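PDB 1J77: HemO from Neisseria meningitidis, which binds heme through an axial histidine and probably degrades it as a heme oxygenase, opening the porphyrin ring. Local coordinates for residues Q49-K54 and E91-D96; K106-L111 and E158-L163. One frame throughout, in Å; residues are numbered along the deposited sequence.

Contact 1: residues Q49-K54 and E91-D96; sequences QSVFHK and EPYKFD
Val51 meets Tyr93 and Phe95 with both of its methyls, because a chi1 of 175° sets CG1 trans to the backbone N and CG2 trans to the carbonyl carbon. CG1 lies over one face of the Phe95 ring, 4.1 Å from the ring centroid and 24° off the normal, a CH-pi contact displaced toward the CG side, where Val51 CG1 is 3.8 Å from Phe95 CG. CG2 instead meets the Tyr93 ring at its edge and in its plane, with Val51 CG2 3.7 Å from Tyr93 CE2. One valine thus packs over the face of one ring and against the edge of the other.

Beside this apolar patch the link is made by water. Ser50 OG is 2.6 Å from one water, which accepts from Tyr93 N at 3.2 Å; a second water lies 2.9 Å from Ser50 OG and donates to Tyr93 O, also at 2.9 Å. The two waters satisfy Tyr93 N and O, and both are bound to the one hydroxyl of Ser50, without a direct hydrogen bond between the segments. Phe183 and Val187 of helix 167-192 also pack on Val51. This is loop-on-helix packing, joining the connection between helices 78-87 and 104-119 to helix 39-60 in the all-helical heme oxygenase fold.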
loop_
_atom_site.group_PDB
_atom_site.type_symbol
_atom_site.label_atom_id
_atom_site.label_comp_id
_atom_site.label_asym_id
_atom_site.label_seq_id
_atom_site.Cartn_x
_atom_site.Cartn_y
_atom_site.Cartn_z
ATOM N N GLN A 49 -4.053 -2.323 -7.031
ATOM C CA GLN A 49 -4.005 -1.194 -6.126
ATOM C C GLN A 49 -5.410 -0.920 -5.559
ATOM O O GLN A 49 -5.550 -0.591 -4.373
ATOM C CB GLN A 49 -3.452 0.064 -6.839
ATOM C CG GLN A 49 -2.002 -0.015 -7.303
ATOM C CD GLN A 49 -1.045 0.243 -6.178
ATOM O OE1 GLN A 49 -0.475 1.347 -6.056
ATOM N NE2 GLN A 49 -0.834 -0.770 -5.336
ATOM N N SER A 50 -6.439 -1.038 -6.391
ATOM C CA SER A 50 -7.841 -0.808 -5.921
ATOM C C SER A 50 -8.243 -1.724 -4.789
ATOM O O SER A 50 -8.849 -1.279 -3.779
ATOM C CB SER A 50 -8.870 -0.983 -7.066
ATOM O OG SER A 50 -10.178 -0.740 -6.561
ATOM N N VAL A 51 -7.918 -2.988 -4.906
ATOM C CA VAL A 51 -8.283 -3.977 -3.919
ATOM C C VAL A 51 -7.552 -3.714 -2.627
ATOM O O VAL A 51 -8.139 -3.752 -1.518
ATOM C CB VAL A 51 -7.997 -5.425 -4.405
ATOM C CG1 VAL A 51 -8.267 -6.465 -3.329
ATOM C CG2 VAL A 51 -8.820 -5.713 -5.607
ATOM N N PHE A 52 -6.257 -3.490 -2.724
ATOM C CA PHE A 52 -5.493 -3.215 -1.513
ATOM C C PHE A 52 -6.015 -1.975 -0.779
ATOM O O PHE A 52 -6.175 -1.966 0.458
ATOM C CB PHE A 52 -3.995 -3.079 -1.796
ATOM C CG PHE A 52 -3.197 -2.829 -0.540
ATOM C CD1 PHE A 52 -2.934 -3.862 0.348
ATOM C CD2 PHE A 52 -2.727 -1.592 -0.260
ATOM C CE1 PHE A 52 -2.217 -3.619 1.522
ATOM C CE2 PHE A 52 -2.005 -1.378 0.914
ATOM C CZ PHE A 52 -1.777 -2.378 1.753
ATOM N N HIS A 53 -6.213 -0.896 -1.512
ATOM C CA HIS A 53 -6.662 0.344 -0.862
ATOM C C HIS A 53 -8.107 0.227 -0.369
ATOM O O HIS A 53 -8.457 0.802 0.652
ATOM C CB HIS A 53 -6.422 1.534 -1.788
ATOM C CG HIS A 53 -5.002 1.975 -1.739
ATOM N ND1 HIS A 53 -4.033 1.627 -2.672
ATOM C CD2 HIS A 53 -4.355 2.638 -0.759
ATOM C CE1 HIS A 53 -2.875 2.140 -2.299
ATOM N NE2 HIS A 53 -3.040 2.744 -1.136
ATOM N N LYS A 54 -8.949 -0.539 -1.030
ATOM C CA LYS A 54 -10.271 -0.795 -0.453
ATOM C C LYS A 54 -10.166 -1.520 0.893
ATOM O O LYS A 54 -10.880 -1.201 1.854
ATOM C CB LYS A 54 -11.139 -1.585 -1.440
ATOM C CG LYS A 54 -12.497 -2.065 -0.870
ATOM C CD LYS A 54 -13.404 -0.979 -0.479
ATOM C CE LYS A 54 -14.695 -1.539 0.184
ATOM N NZ LYS A 54 -15.762 -0.509 0.206
ATOM N N GLU A 91 -14.421 0.833 -15.048
ATOM C CA GLU A 91 -15.320 1.035 -13.924
ATOM C C GLU A 91 -14.640 0.591 -12.644
ATOM O O GLU A 91 -13.605 -0.084 -12.687
ATOM C CB GLU A 91 -16.586 0.228 -14.121
ATOM C CG GLU A 91 -17.446 0.802 -15.224
ATOM C CD GLU A 91 -18.368 -0.227 -15.821
ATOM O OE1 GLU A 91 -18.010 -1.432 -15.793
ATOM O OE2 GLU A 91 -19.449 0.167 -16.314
ATOM N N PRO A 92 -15.177 0.979 -11.488
ATOM C CA PRO A 92 -14.592 0.511 -10.229
ATOM C C PRO A 92 -14.402 -1.024 -10.188
ATOM O O PRO A 92 -15.213 -1.837 -10.609
ATOM C CB PRO A 92 -15.588 1.036 -9.174
ATOM C CG PRO A 92 -16.180 2.270 -9.822
ATOM C CD PRO A 92 -16.303 1.914 -11.272
ATOM N N TYR A 93 -13.250 -1.434 -9.695
ATOM C CA TYR A 93 -12.958 -2.826 -9.665
ATOM C C TYR A 93 -13.373 -3.399 -8.322
ATOM O O TYR A 93 -13.235 -2.731 -7.286
ATOM C CB TYR A 93 -11.481 -3.043 -9.948
ATOM C CG TYR A 93 -11.098 -4.491 -10.010
ATOM C CD1 TYR A 93 -11.428 -5.286 -11.107
ATOM C CD2 TYR A 93 -10.401 -5.079 -8.974
ATOM C CE1 TYR A 93 -11.066 -6.612 -11.159
ATOM C CE2 TYR A 93 -10.031 -6.392 -9.006
ATOM C CZ TYR A 93 -10.343 -7.161 -10.100
ATOM O OH TYR A 93 -9.941 -8.466 -10.080
ATOM N N LYS A 94 -13.957 -4.588 -8.347
ATOM C CA LYS A 94 -14.322 -5.291 -7.133
ATOM C C LYS A 94 -13.633 -6.645 -7.069
ATOM O O LYS A 94 -13.768 -7.460 -7.966
ATOM C CB LYS A 94 -15.821 -5.517 -7.066
ATOM C CG LYS A 94 -16.205 -6.499 -5.958
ATOM C CD LYS A 94 -17.594 -6.188 -5.396
ATOM C CE LYS A 94 -17.856 -7.025 -4.170
ATOM N NZ LYS A 94 -16.710 -6.859 -3.206
ATOM N N PHE A 95 -12.922 -6.895 -5.976
ATOM C CA PHE A 95 -12.282 -8.175 -5.768
ATOM C C PHE A 95 -13.313 -9.287 -5.848
ATOM O O PHE A 95 -14.451 -9.133 -5.414
ATOM C CB PHE A 95 -11.602 -8.202 -4.405
ATOM C CG PHE A 95 -10.567 -9.293 -4.242
ATOM C CD1 PHE A 95 -9.702 -9.617 -5.256
ATOM C CD2 PHE A 95 -10.446 -9.952 -3.047
ATOM C CE1 PHE A 95 -8.731 -10.592 -5.075
ATOM C CE2 PHE A 95 -9.466 -10.938 -2.882
ATOM C CZ PHE A 95 -8.632 -11.239 -3.897
ATOM N N ASP A 96 -12.860 -10.405 -6.394
ATOM C CA ASP A 96 -13.658 -11.610 -6.587
ATOM C C ASP A 96 -13.849 -12.358 -5.290
ATOM O O ASP A 96 -14.841 -13.066 -5.117
ATOM C CB ASP A 96 -12.934 -12.530 -7.571
ATOM C CG ASP A 96 -13.142 -12.120 -9.012
ATOM O OD1 ASP A 96 -13.074 -10.902 -9.313
ATOM O OD2 ASP A 96 -13.391 -12.957 -9.911
HETATM O O HOH W 1 -11.954 0.746 -7.733
HETATM O O HOH W 2 -11.714 -2.472 -4.836
#

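Contact 2: residues K106-L111 and E158-L163; sequences KAIGWL and EHLNAL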
loop_
_atom_site.group_PDB
_atom_site.type_symbol
_atom_site.label_atom_id
_atom_site.label_comp_id
_atom_site.label_asym_id
_atom_site.label_seq_id
_atom_site.Cartn_x
_atom_site.Cartn_y
_atom_site.Cartn_z
ATOM N N LYS A 106 -3.519 -5.496 14.970
ATOM C CA LYS A 106 -3.121 -6.000 13.643
ATOM C C LYS A 106 -3.490 -4.948 12.602
ATOM O O LYS A 106 -2.747 -4.785 11.606
ATOM C CB LYS A 106 -3.753 -7.351 13.337
ATOM C CG LYS A 106 -3.116 -8.534 14.089
ATOM C CD LYS A 106 -3.847 -9.831 13.823
ATOM C CE LYS A 106 -3.073 -10.710 12.889
ATOM N NZ LYS A 106 -3.724 -12.042 12.624
ATOM N N ALA A 107 -4.612 -4.223 12.777
ATOM C CA ALA A 107 -5.003 -3.198 11.799
ATOM C C ALA A 107 -3.995 -2.065 11.736
ATOM O O ALA A 107 -3.828 -1.432 10.712
ATOM C CB ALA A 107 -6.457 -2.666 12.055
ATOM N N ILE A 108 -3.299 -1.799 12.843
ATOM C CA ILE A 108 -2.247 -0.779 12.851
ATOM C C ILE A 108 -1.112 -1.157 11.881
ATOM O O ILE A 108 -0.594 -0.293 11.209
ATOM C CB ILE A 108 -1.741 -0.531 14.294
ATOM C CG1 ILE A 108 -2.898 -0.086 15.184
ATOM C CG2 ILE A 108 -0.672 0.543 14.266
ATOM C CD1 ILE A 108 -2.579 -0.162 16.669
ATOM N N GLY A 109 -0.773 -2.433 11.840
ATOM C CA GLY A 109 0.161 -2.961 10.838
ATOM C C GLY A 109 -0.265 -2.770 9.385
ATOM O O GLY A 109 0.574 -2.434 8.548
ATOM N N TRP A 110 -1.535 -2.989 9.078
ATOM C CA TRP A 110 -2.068 -2.709 7.745
ATOM C C TRP A 110 -1.966 -1.252 7.417
ATOM O O TRP A 110 -1.661 -0.857 6.285
ATOM C CB TRP A 110 -3.526 -3.183 7.560
ATOM C CG TRP A 110 -3.677 -4.649 7.494
ATOM C CD1 TRP A 110 -3.471 -5.561 8.474
ATOM C CD2 TRP A 110 -4.103 -5.385 6.354
ATOM N NE1 TRP A 110 -3.682 -6.818 7.987
ATOM C CE2 TRP A 110 -4.119 -6.738 6.697
ATOM C CE3 TRP A 110 -4.489 -5.026 5.071
ATOM C CZ2 TRP A 110 -4.500 -7.758 5.789
ATOM C CZ3 TRP A 110 -4.865 -6.031 4.182
ATOM C CH2 TRP A 110 -4.843 -7.373 4.546
ATOM N N LEU A 111 -2.273 -0.403 8.398
ATOM C CA LEU A 111 -2.132 0.996 8.188
ATOM C C LEU A 111 -0.675 1.450 7.875
ATOM O O LEU A 111 -0.474 2.278 6.993
ATOM C CB LEU A 111 -2.708 1.760 9.405
ATOM C CG LEU A 111 -2.636 3.272 9.287
ATOM C CD1 LEU A 111 -3.354 3.831 8.154
ATOM C CD2 LEU A 111 -3.111 3.916 10.604
ATOM N N GLU A 158 5.537 9.916 13.705
ATOM C CA GLU A 158 5.442 10.398 15.076
ATOM C C GLU A 158 4.192 9.848 15.743
ATOM O O GLU A 158 4.251 9.272 16.840
ATOM C CB GLU A 158 5.430 11.920 15.092
ATOM C CG GLU A 158 6.714 12.554 14.598
ATOM C CD GLU A 158 7.866 12.467 15.592
ATOM O OE1 GLU A 158 7.909 11.530 16.417
ATOM O OE2 GLU A 158 8.761 13.341 15.546
ATOM N N HIS A 159 3.064 9.991 15.047
ATOM C CA HIS A 159 1.775 9.525 15.558
ATOM C C HIS A 159 1.777 8.030 15.817
ATOM O O HIS A 159 1.200 7.564 16.801
ATOM C CB HIS A 159 0.648 9.892 14.592
ATOM C CG HIS A 159 0.383 11.363 14.481
ATOM N ND1 HIS A 159 0.267 12.004 13.265
ATOM C CD2 HIS A 159 0.193 12.315 15.425
ATOM C CE1 HIS A 159 0.021 13.285 13.465
ATOM N NE2 HIS A 159 -0.015 13.505 14.768
ATOM N N LEU A 160 2.411 7.260 14.926
ATOM C CA LEU A 160 2.494 5.820 15.122
ATOM C C LEU A 160 3.240 5.469 16.414
ATOM O O LEU A 160 2.782 4.655 17.220
ATOM C CB LEU A 160 3.184 5.141 13.924
ATOM C CG LEU A 160 2.371 4.853 12.675
ATOM C CD1 LEU A 160 3.259 4.052 11.711
ATOM C CD2 LEU A 160 1.095 4.099 13.005
ATOM N N ASN A 161 4.407 6.075 16.604
ATOM C CA ASN A 161 5.199 5.845 17.796
ATOM C C ASN A 161 4.469 6.310 19.061
ATOM O O ASN A 161 4.527 5.654 20.110
ATOM C CB ASN A 161 6.517 6.595 17.642
ATOM C CG ASN A 161 7.376 5.995 16.577
ATOM O OD1 ASN A 161 8.063 6.703 15.834
ATOM N ND2 ASN A 161 7.355 4.678 16.506
ATOM N N ALA A 162 3.741 7.398 18.915
ATOM C CA ALA A 162 3.009 7.993 20.047
ATOM C C ALA A 162 1.790 7.183 20.474
ATOM O O ALA A 162 1.203 7.478 21.520
ATOM C CB ALA A 162 2.622 9.405 19.734
ATOM N N LEU A 163 1.371 6.181 19.691
ATOM C CA LEU A 163 0.274 5.321 20.140
ATOM C C LEU A 163 0.738 4.640 21.411
ATOM O O LEU A 163 -0.065 4.168 22.205
ATOM C CB LEU A 163 -0.119 4.260 19.103
ATOM C CG LEU A 163 -0.576 4.809 17.757
ATOM C CD1 LEU A 163 -0.789 3.666 16.772
ATOM C CD2 LEU A 163 -1.811 5.723 17.804
#
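Ile108 faces Leu160 and Leu163 in a small apolar helix-helix contact of the all-alpha heme oxygenase fold, between helix 104-119 and helix 149-162. The first shell rests on one methyl: Ile108 CG2 is 4.2 Å from Leu160 CD2, and it also meets Leu163 CD1. Ile108 and Leu163 point at each other tip to tip, whereas Ile108 and Leu160 run past one another in opposite senses. The two segments share 124 Å² of buried surface and no hydrogen bond, and their closest CA atoms, those of Ile108 and Leu160, are 8.4 Å apart, so side-chain ends alone bridge the gap.

Torsions explain the reach. In Ile108 a chi1 of -59° leaves CG2 trans to the backbone N. The CA-CB bond of Leu160 does not aim at the other helix; with chi2 at -174° CD1 runs on trans to CA, and the other branch, CD2, is the one turned toward Ile108.

Further out, Leu165 in the following loop also touches Ile108, while Ala107 and Trp110 pack on Ile59 of helix 39-60. Lys106 NZ forms a salt bridge with Glu179 OE2. Leu163 N bonds to Leu160 O, and Leu163 CD1 stops 4.0 Å from Ile108 CG2.

Contacts 1 and 2 follow one another along the chain, and their centres are 23 Å apart. Their nearest atoms come within about 4 Å without touching, so they are separate packing sites. Helix 39-60 connects them: it carries residues 49-54 of contact 1, and further along it Val56 and Ile59 pack on Ala107 and Trp110, residues of 106-111 other than the Ile108 that makes contact 2. The residues that touch across each contact do not reach the heme: the side chain of Val51 is about 11 Å from it and that of Leu160 about 8 Å. Phe52, next to Val51 in sequence, does touch the heme, and the Leu160 side chain is about 4 Å from that of heme-binding Tyr112.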